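Reducing-end xylose-releasing exo-oligoxylanase Rex8A (Paenibacillus barcinonensis, PDB 6SUD) hydrolyses xylooligosaccharides from their reducing ends, releasing xylose from linear and branched xylooligomers as a family 8 glycoside hydrolase. Local coordinates at residues F202-A207 / F217-A222; A319-G324 / P352-K357. The protein carries 1 engineered substitution. All coordinates share one frame; numbering follows the deposited sequence.

Contact 1: residues F202-A207 / F217-A222; sequences FYELFA and FWKEAA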
ATOM      1  N   PHE A 202       3.072   3.691  -8.914  1.00  7.74           N
ATOM      2  CA  PHE A 202       4.473   3.773  -8.409  1.00  8.02           C
ATOM      3  C   PHE A 202       5.423   3.397  -9.553  1.00  8.18           C
ATOM      4  O   PHE A 202       6.515   3.963  -9.631  1.00  8.21           O
ATOM      5  CB  PHE A 202       4.746   2.844  -7.223  1.00  7.97           C
ATOM      6  CG  PHE A 202       4.092   3.224  -5.917  1.00  8.09           C
ATOM      7  CD1 PHE A 202       3.145   4.227  -5.857  1.00  8.28           C
ATOM      8  CD2 PHE A 202       4.440   2.579  -4.731  1.00  8.31           C
ATOM      9  CE1 PHE A 202       2.545   4.550  -4.653  1.00  8.08           C
ATOM     10  CE2 PHE A 202       3.839   2.915  -3.528  1.00  7.92           C
ATOM     11  CZ  PHE A 202       2.892   3.891  -3.497  1.00  8.30           C
ATOM     12  N   TYR A 203       5.019   2.469 -10.422  1.00  8.50           N
ATOM     13  CA  TYR A 203       5.910   1.982 -11.508  1.00  8.41           C
ATOM     14  C   TYR A 203       6.133   3.139 -12.489  1.00  9.66           C
ATOM     15  O   TYR A 203       7.259   3.265 -12.997  1.00  9.77           O
ATOM     16  CB  TYR A 203       5.415   0.686 -12.154  1.00  8.13           C
ATOM     17  CG  TYR A 203       4.965  -0.375 -11.179  1.00  7.74           C
ATOM     18  CD1 TYR A 203       5.476  -0.443  -9.894  1.00  7.44           C
ATOM     19  CD2 TYR A 203       4.007  -1.304 -11.541  1.00  7.42           C
ATOM     20  CE1 TYR A 203       5.022  -1.385  -8.987  1.00  7.57           C
ATOM     21  CE2 TYR A 203       3.572  -2.274 -10.663  1.00  7.44           C
ATOM     22  CZ  TYR A 203       4.066  -2.306  -9.370  1.00  7.63           C
ATOM     23  OH  TYR A 203       3.599  -3.218  -8.471  1.00  7.45           O
ATOM     24  N   GLU A 204       5.123   3.977 -12.732  1.00 10.38           N
ATOM     25  CA  GLU A 204       5.281   5.210 -13.552  1.00 11.26           C
ATOM     26  C   GLU A 204       6.419   6.068 -12.998  1.00 10.97           C
ATOM     27  O   GLU A 204       7.198   6.605 -13.808  1.00 11.50           O
ATOM     28  CB  GLU A 204       4.024   6.068 -13.534  1.00 12.19           C
ATOM     29  CG  GLU A 204       2.879   5.453 -14.288  1.00 13.30           C
ATOM     30  CD  GLU A 204       2.939   5.552 -15.799  1.00 14.59           C
ATOM     31  OE1 GLU A 204       3.984   5.989 -16.339  1.00 16.50           O
ATOM     32  OE2 GLU A 204       1.920   5.219 -16.430  1.00 16.28           O
ATOM     33  N   LEU A 205       6.472   6.232 -11.676  1.00 10.12           N
ATOM     34  CA  LEU A 205       7.504   7.056 -10.994  1.00  9.68           C
ATOM     35  C   LEU A 205       8.844   6.315 -10.956  1.00  9.36           C
ATOM     36  O   LEU A 205       9.890   6.975 -11.074  1.00  9.18           O
ATOM     37  CB  LEU A 205       6.973   7.431  -9.610  1.00  9.56           C
ATOM     38  CG  LEU A 205       5.715   8.290  -9.669  1.00  9.37           C
ATOM     39  CD1 LEU A 205       5.240   8.690  -8.283  1.00  9.29           C
ATOM     40  CD2 LEU A 205       5.942   9.524 -10.524  1.00  9.68           C
ATOM     41  N   PHE A 206       8.833   4.987 -10.856  1.00  8.95           N
ATOM     42  CA  PHE A 206      10.087   4.196 -10.956  1.00  9.24           C
ATOM     43  C   PHE A 206      10.685   4.383 -12.353  1.00  9.65           C
ATOM     44  O   PHE A 206      11.925   4.413 -12.463  1.00 10.04           O
ATOM     45  CB  PHE A 206       9.847   2.720 -10.673  1.00  8.75           C
ATOM     46  CG  PHE A 206       9.379   2.395  -9.280  1.00  8.39           C
ATOM     47  CD1 PHE A 206       9.395   3.340  -8.262  1.00  8.35           C
ATOM     48  CD2 PHE A 206       8.916   1.120  -9.001  1.00  7.97           C
ATOM     49  CE1 PHE A 206       8.960   3.002  -6.988  1.00  8.21           C
ATOM     50  CE2 PHE A 206       8.501   0.779  -7.727  1.00  7.91           C
ATOM     51  CZ  PHE A 206       8.531   1.722  -6.723  1.00  7.90           C
ATOM     52  N   ALA A 207       9.841   4.550 -13.372  1.00 10.53           N
ATOM     53  CA  ALA A 207      10.294   4.755 -14.769  1.00 11.65           C
ATOM     54  C   ALA A 207      10.985   6.118 -14.896  1.00 13.16           C
ATOM     55  O   ALA A 207      11.705   6.302 -15.885  1.00 13.81           O
ATOM     56  CB  ALA A 207       9.162   4.609 -15.756  1.00 11.44           C
ATOM     57  N   PHE A 217      11.607  -1.045 -18.532  1.00 12.38           N
ATOM     58  CA  PHE A 217      10.904  -2.150 -17.833  1.00 12.37           C
ATOM     59  C   PHE A 217       9.791  -1.577 -16.945  1.00 11.74           C
ATOM     60  O   PHE A 217       8.658  -2.098 -16.961  1.00 11.29           O
ATOM     61  CB  PHE A 217      11.844  -2.988 -16.973  1.00 12.89           C
ATOM     62  CG  PHE A 217      11.106  -4.095 -16.274  1.00 13.91           C
ATOM     63  CD1 PHE A 217      10.476  -3.863 -15.061  1.00 14.08           C
ATOM     64  CD2 PHE A 217      11.001  -5.354 -16.846  1.00 14.85           C
ATOM     65  CE1 PHE A 217       9.781  -4.876 -14.419  1.00 14.83           C
ATOM     66  CE2 PHE A 217      10.318  -6.371 -16.193  1.00 15.39           C
ATOM     67  CZ  PHE A 217       9.697  -6.126 -14.987  1.00 15.13           C
ATOM     68  N   TRP A 218      10.102  -0.542 -16.169  1.00 11.57           N
ATOM     69  CA  TRP A 218       9.150   0.033 -15.177  1.00 11.67           C
ATOM     70  C   TRP A 218       7.951   0.646 -15.903  1.00 12.68           C
ATOM     71  O   TRP A 218       6.817   0.510 -15.385  1.00 12.23           O
ATOM     72  CB  TRP A 218       9.837   1.033 -14.242  1.00 10.99           C
ATOM     73  CG  TRP A 218      10.672   0.363 -13.200  1.00 10.42           C
ATOM     74  CD1 TRP A 218      12.000   0.549 -12.953  1.00 10.38           C
ATOM     75  CD2 TRP A 218      10.221  -0.617 -12.251  1.00 10.01           C
ATOM     76  NE1 TRP A 218      12.405  -0.245 -11.913  1.00 10.20           N
ATOM     77  CE2 TRP A 218      11.338  -0.980 -11.471  1.00 10.00           C
ATOM     78  CE3 TRP A 218       8.985  -1.219 -11.983  1.00  9.93           C
ATOM     79  CZ2 TRP A 218      11.253  -1.917 -10.444  1.00  9.57           C
ATOM     80  CZ3 TRP A 218       8.904  -2.141 -10.965  1.00  9.68           C
ATOM     81  CH2 TRP A 218      10.023  -2.487 -10.209  1.00  9.53           C
ATOM     82  N   LYS A 219       8.180   1.255 -17.073  1.00 13.73           N
ATOM     83  CA  LYS A 219       7.074   1.801 -17.902  1.00 15.10           C
ATOM     84  C   LYS A 219       6.203   0.635 -18.393  1.00 14.77           C
ATOM     85  O   LYS A 219       4.965   0.786 -18.370  1.00 13.95           O
ATOM     86  CB  LYS A 219       7.575   2.687 -19.048  1.00 17.59           C
ATOM     87  CG  LYS A 219       6.472   3.437 -19.796  1.00 20.06           C
ATOM     88  CD  LYS A 219       5.592   4.306 -18.907  1.00 21.88           C
ATOM     89  CE  LYS A 219       4.489   5.030 -19.646  1.00 24.02           C
ATOM     90  NZ  LYS A 219       4.869   6.423 -19.969  1.00 25.62           N
ATOM     91  N   GLU A 220       6.804  -0.487 -18.795  1.00 13.69           N
ATOM     92  CA  GLU A 220       6.048  -1.678 -19.276  1.00 14.00           C
ATOM     93  C   GLU A 220       5.287  -2.297 -18.096  1.00 13.06           C
ATOM     94  O   GLU A 220       4.152  -2.762 -18.308  1.00 12.54           O
ATOM     95  CB  GLU A 220       6.982  -2.696 -19.932  1.00 14.95           C
ATOM     96  CG  GLU A 220       7.729  -2.130 -21.123  1.00 16.28           C
ATOM     97  CD  GLU A 220       8.809  -3.020 -21.712  1.00 17.22           C
ATOM     98  OE1 GLU A 220       9.269  -3.952 -21.023  1.00 18.92           O
ATOM     99  OE2 GLU A 220       9.188  -2.781 -22.872  1.00 19.91           O
ATOM    100  N   ALA A 221       5.893  -2.282 -16.903  1.00 12.15           N
ATOM    101  CA  ALA A 221       5.309  -2.825 -15.651  1.00 11.58           C
ATOM    102  C   ALA A 221       4.013  -2.077 -15.327  1.00 11.33           C
ATOM    103  O   ALA A 221       3.017  -2.741 -14.989  1.00 11.35           O
ATOM    104  CB  ALA A 221       6.294  -2.739 -14.524  1.00 11.36           C
ATOM    105  N   ALA A 222       4.018  -0.753 -15.479  1.00 11.22           N
ATOM    106  CA  ALA A 222       2.852   0.125 -15.226  1.00 11.11           C
ATOM    107  C   ALA A 222       1.681  -0.336 -16.102  1.00 11.39           C
ATOM    108  O   ALA A 222       0.582  -0.585 -15.563  1.00 10.35           O
ATOM    109  CB  ALA A 222       3.207   1.572 -15.477  1.00 10.86           C
TER
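Tyr203 and Ala207 of one helix face Ala222 and Trp218 of the next, in two antiparallel segments whose axes come within 7.6 Å at an angle of 164°. Ala207, Ala221 and Ala222 each point toward the opposite helix; Ala207 CB lies 3.9 Å from Trp218 CB. The Trp218 indole lies alongside, and Phe206 packs on it. Phe206 CB sits over the face of its five-membered ring, 3.7 Å from the centroid, as a CH-pi contact. The Phe206 ring then turns its edge to the six-membered ring in a T-shaped pair, planes at 76°. With CG anti to the carbonyl carbon (chi1 -64°), the ring edge at CD2 lies over the indole. Tyr203 completes the aromatic cluster obliquely, with CD1 4.0 Å from Trp218 CZ3. The two helices are consecutive and form an antiparallel helical hairpin of the (alpha/alpha)6 barrel of family 8 glycoside hydrolases. Leu161 and Leu165 of helix 153-170 also pack on Trp218. On the other flank of Tyr203, CD2 meets Ala221 CB at 4.0 Å, while its hydroxyl is hydrogen-bonded to Glu131 and to Leu199 N. Glu204 bends at chi2 and brings OE1 within 3.5 Å of Lys219 CD. The ion pair from OE1 to Lys219 NZ is long, 3.8 Å. A stronger partner for this carboxylate is Arg226, which forms a salt bridge with OE2.

Contact 2: residues A319-G324 / P352-K357; sequences AAHPVG and PLRQGK. Engineered in segment 319-324: Ala320 (natural residue Leu). With XYP (beta-D-xylopyranose), chain J.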
ATOM      1  N   ALA A 319     -15.352 -10.010   8.414  1.00 13.27           N
ATOM      2  CA  ALA A 319     -14.062  -9.372   8.065  1.00 12.74           C
ATOM      3  C   ALA A 319     -13.262  -9.217   9.360  1.00 12.40           C
ATOM      4  O   ALA A 319     -13.846  -8.778  10.368  1.00 11.32           O
ATOM      5  CB  ALA A 319     -14.290  -8.046   7.389  1.00 13.02           C
ATOM      6  N   ALA A 320     -11.975  -9.556   9.344  1.00 11.86           N
ATOM      7  CA  ALA A 320     -11.060  -9.302  10.480  1.00 11.17           C
ATOM      8  C   ALA A 320     -10.809  -7.797  10.582  1.00 10.35           C
ATOM      9  O   ALA A 320     -10.664  -7.315  11.702  1.00  9.75           O
ATOM     10  CB  ALA A 320      -9.767 -10.069  10.338  1.00 11.54           C
ATOM     11  N   HIS A 321     -10.771  -7.078   9.457  1.00  9.49           N
ATOM     12  CA  HIS A 321     -10.416  -5.636   9.419  1.00  8.92           C
ATOM     13  C   HIS A 321     -11.510  -4.846   8.712  1.00  8.61           C
ATOM     14  O   HIS A 321     -11.281  -4.336   7.624  1.00  8.24           O
ATOM     15  CB  HIS A 321      -9.033  -5.436   8.772  1.00  8.84           C
ATOM     16  CG  HIS A 321      -7.966  -6.208   9.469  1.00  8.99           C
ATOM     17  ND1 HIS A 321      -7.601  -5.942  10.785  1.00  9.16           N
ATOM     18  CD2 HIS A 321      -7.230  -7.268   9.068  1.00  8.67           C
ATOM     19  CE1 HIS A 321      -6.679  -6.814  11.154  1.00  9.32           C
ATOM     20  NE2 HIS A 321      -6.426  -7.625  10.106  1.00  9.55           N
ATOM     21  N   PRO A 322     -12.708  -4.672   9.317  1.00  8.42           N
ATOM     22  CA  PRO A 322     -13.813  -4.002   8.621  1.00  8.72           C
ATOM     23  C   PRO A 322     -13.646  -2.485   8.446  1.00  8.69           C
ATOM     24  O   PRO A 322     -14.202  -1.934   7.497  1.00  8.76           O
ATOM     25  CB  PRO A 322     -15.015  -4.332   9.521  1.00  8.71           C
ATOM     26  CG  PRO A 322     -14.405  -4.412  10.896  1.00  8.72           C
ATOM     27  CD  PRO A 322     -13.085  -5.127  10.666  1.00  8.82           C
ATOM     28  N   VAL A 323     -12.915  -1.833   9.354  1.00  9.06           N
ATOM     29  CA  VAL A 323     -12.569  -0.387   9.239  1.00  9.39           C
ATOM     30  C   VAL A 323     -11.614  -0.220   8.046  1.00  8.79           C
ATOM     31  O   VAL A 323     -11.823   0.720   7.250  1.00  9.28           O
ATOM     32  CB  VAL A 323     -12.021   0.172  10.566  1.00 10.11           C
ATOM     33  CG1 VAL A 323     -11.413   1.568  10.426  1.00 10.67           C
ATOM     34  CG2 VAL A 323     -13.128   0.174  11.613  1.00 10.45           C
ATOM     35  N   GLY A 324     -10.641  -1.119   7.889  1.00  8.35           N
ATOM     36  CA  GLY A 324      -9.750  -1.171   6.713  1.00  7.60           C
ATOM     37  C   GLY A 324     -10.531  -1.276   5.412  1.00  7.42           C
ATOM     38  O   GLY A 324     -10.281  -0.483   4.466  1.00  7.09           O
ATOM     39  N   PRO A 352     -14.127   6.631  13.438  1.00 16.01           N
ATOM     40  CA  PRO A 352     -12.868   6.862  14.138  1.00 15.98           C
ATOM     41  C   PRO A 352     -11.843   5.749  13.875  1.00 15.27           C
ATOM     42  O   PRO A 352     -12.189   4.690  13.367  1.00 15.13           O
ATOM     43  CB  PRO A 352     -13.316   6.879  15.606  1.00 16.63           C
ATOM     44  CG  PRO A 352     -14.421   5.840  15.647  1.00 17.08           C
ATOM     45  CD  PRO A 352     -15.111   5.953  14.301  1.00 16.58           C
ATOM     46  N   LEU A 353     -10.588   6.015  14.224  1.00 14.94           N
ATOM     47  CA  LEU A 353      -9.513   4.995  14.217  1.00 14.41           C
ATOM     48  C   LEU A 353      -9.976   3.779  15.020  1.00 14.62           C
ATOM     49  O   LEU A 353     -10.676   3.946  16.048  1.00 13.74           O
ATOM     50  CB  LEU A 353      -8.250   5.587  14.836  1.00 14.48           C
ATOM     51  CG  LEU A 353      -7.465   6.530  13.933  1.00 14.71           C
ATOM     52  CD1 LEU A 353      -6.437   7.301  14.748  1.00 14.97           C
ATOM     53  CD2 LEU A 353      -6.806   5.771  12.790  1.00 14.34           C
ATOM     54  N   ARG A 354      -9.564   2.591  14.601  1.00 14.43           N
ATOM     55  CA  ARG A 354      -9.798   1.372  15.405  1.00 15.66           C
ATOM     56  C   ARG A 354      -8.888   1.399  16.638  1.00 16.29           C
ATOM     57  O   ARG A 354      -7.772   1.954  16.547  1.00 16.25           O
ATOM     58  CB  ARG A 354      -9.575   0.125  14.554  1.00 16.71           C
ATOM     59  CG  ARG A 354     -10.006  -1.148  15.256  1.00 17.51           C
ATOM     60  CD  ARG A 354     -10.084  -2.308  14.299  1.00 18.08           C
ATOM     61  NE  ARG A 354     -10.548  -3.487  15.005  1.00 18.55           N
ATOM     62  CZ  ARG A 354     -10.613  -4.705  14.486  1.00 18.88           C
ATOM     63  NH1 ARG A 354     -10.239  -4.926  13.236  1.00 17.49           N
ATOM     64  NH2 ARG A 354     -11.053  -5.707  15.229  1.00 19.24           N
ATOM     65  N   GLN A 355      -9.349   0.811  17.746  1.00 16.53           N
ATOM     66  CA  GLN A 355      -8.528   0.587  18.966  1.00 16.76           C
ATOM     67  C   GLN A 355      -8.435  -0.908  19.287  1.00 16.12           C
ATOM     68  O   GLN A 355      -9.214  -1.694  18.730  1.00 16.02           O
ATOM     69  CB  GLN A 355      -9.099   1.372  20.148  1.00 17.50           C
ATOM     70  CG  GLN A 355      -9.177   2.867  19.882  1.00 17.84           C
ATOM     71  CD  GLN A 355      -9.355   3.680  21.140  1.00 19.31           C
ATOM     72  OE1 GLN A 355      -9.034   3.240  22.241  1.00 20.21           O
ATOM     73  NE2 GLN A 355      -9.859   4.891  20.978  1.00 20.49           N
ATOM     74  N   GLY A 356      -7.484  -1.263  20.154  1.00 16.15           N
ATOM     75  CA  GLY A 356      -7.300  -2.627  20.678  1.00 16.36           C
ATOM     76  C   GLY A 356      -6.456  -3.486  19.754  1.00 17.08           C
ATOM     77  O   GLY A 356      -5.886  -2.941  18.794  1.00 15.40           O
ATOM     78  N   LYS A 357      -6.441  -4.796  20.010  1.00 17.68           N
ATOM     79  CA  LYS A 357      -5.371  -5.731  19.562  1.00 18.57           C
ATOM     80  C   LYS A 357      -5.269  -5.767  18.027  1.00 18.39           C
ATOM     81  O   LYS A 357      -4.132  -5.900  17.516  1.00 18.38           O
ATOM     82  CB  LYS A 357      -5.614  -7.119  20.166  1.00 19.89           C
ATOM     83  CG  LYS A 357      -4.788  -8.236  19.547  1.00 21.71           C
ATOM     84  CD  LYS A 357      -4.648  -9.464  20.407  1.00 22.51           C
ATOM     85  CE  LYS A 357      -3.530 -10.372  19.931  1.00 23.22           C
ATOM     86  NZ  LYS A 357      -2.191  -9.748  20.087  1.00 23.53           N
TER
HETATM   87  O1  XYP J 508      -4.251  -9.060   9.853  1.00 18.87           O
HETATM   88  C1  XYP J 508      -3.655  -8.536   8.660  1.00 18.04           C
HETATM   89  C2  XYP J 508      -2.146  -8.464   8.886  1.00 18.05           C
HETATM   90  C3  XYP J 508      -1.521  -7.865   7.655  1.00 17.48           C
HETATM   91  C4  XYP J 508      -1.816  -8.738   6.456  1.00 18.18           C
HETATM   92  C5  XYP J 508      -3.315  -8.959   6.308  1.00 18.68           C
HETATM   93  O2  XYP J 508      -1.762  -7.661  10.020  1.00 17.03           O
HETATM   94  O3  XYP J 508      -0.111  -7.755   7.848  1.00 17.78           O
HETATM   95  O4  XYP J 508      -1.259  -8.071   5.318  1.00 18.94           O
HETATM   96  O5  XYP J 508      -3.901  -9.414   7.541  1.00 18.45           O
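Arg354 reaches across to the backbone carbonyl of Ala320, an engineered residue that is leucine in the natural sequence. Its NH1 donates a hydrogen bond to Ala320 O at 2.9 Å, with an N-H...O angle of 162°. The oxygen meets the guanidinium edge in its plane, and the nitrogen lies in the carbonyl plane. The side chain spans the distance because it is extended, with CG anti to the backbone N (chi1 -171°). This is the close part of the contact. Here NH1 also passes 3.8 Å from Pro322 CD and 3.7 Å from His321 ND1, with the imidazole and guanidinium planes 63° apart. Asp362 OD1 ties the two groups together, by a salt bridge to Arg354 NH1 and a hydrogen bond with His321 ND1. Shortening Arg354 to an alanine is likely to leave Ala320 O without this donor and Asp362 without its salt bridge to the guanidinium. The outer side is looser. Val323 CG1 comes only to 4.4 Å from Pro352 O, and Pro352 is exposed. On the sugar side, His321 NE2 and O1 of one of the two bound xyloses share a hydrogen bond of 2.6 Å. The same sugar is hydrogen-bonded to Asp61, Arg68 and Glu70, the inferred proton donor. His321, at the N-cap position of helix 322-331, thus joins this loop contact to the xylose-binding pocket of a family 8 glycoside hydrolase.

Overall arrangement
Contact 1 is buried and contact 2 lies at the surface, on opposite sides of the chain's centre. Their centres are 33 Å apart and their nearest atoms about 16 Å. They share no helix or loop. Contact 1 joins two neighbouring helices, whereas contact 2 joins the start of helix 322-331 to the loop before helix 359-373. The chemistry follows the setting. Aromatic rings and alanines dominate the first, with a long ion pair beside them. A single arginine bond to a carbonyl carries the second. Contact 1 lies away from the active site and the sugar pocket, while contact 2 includes a residue that binds xylose. All four segments belong to the family 8 glycoside hydrolase domain.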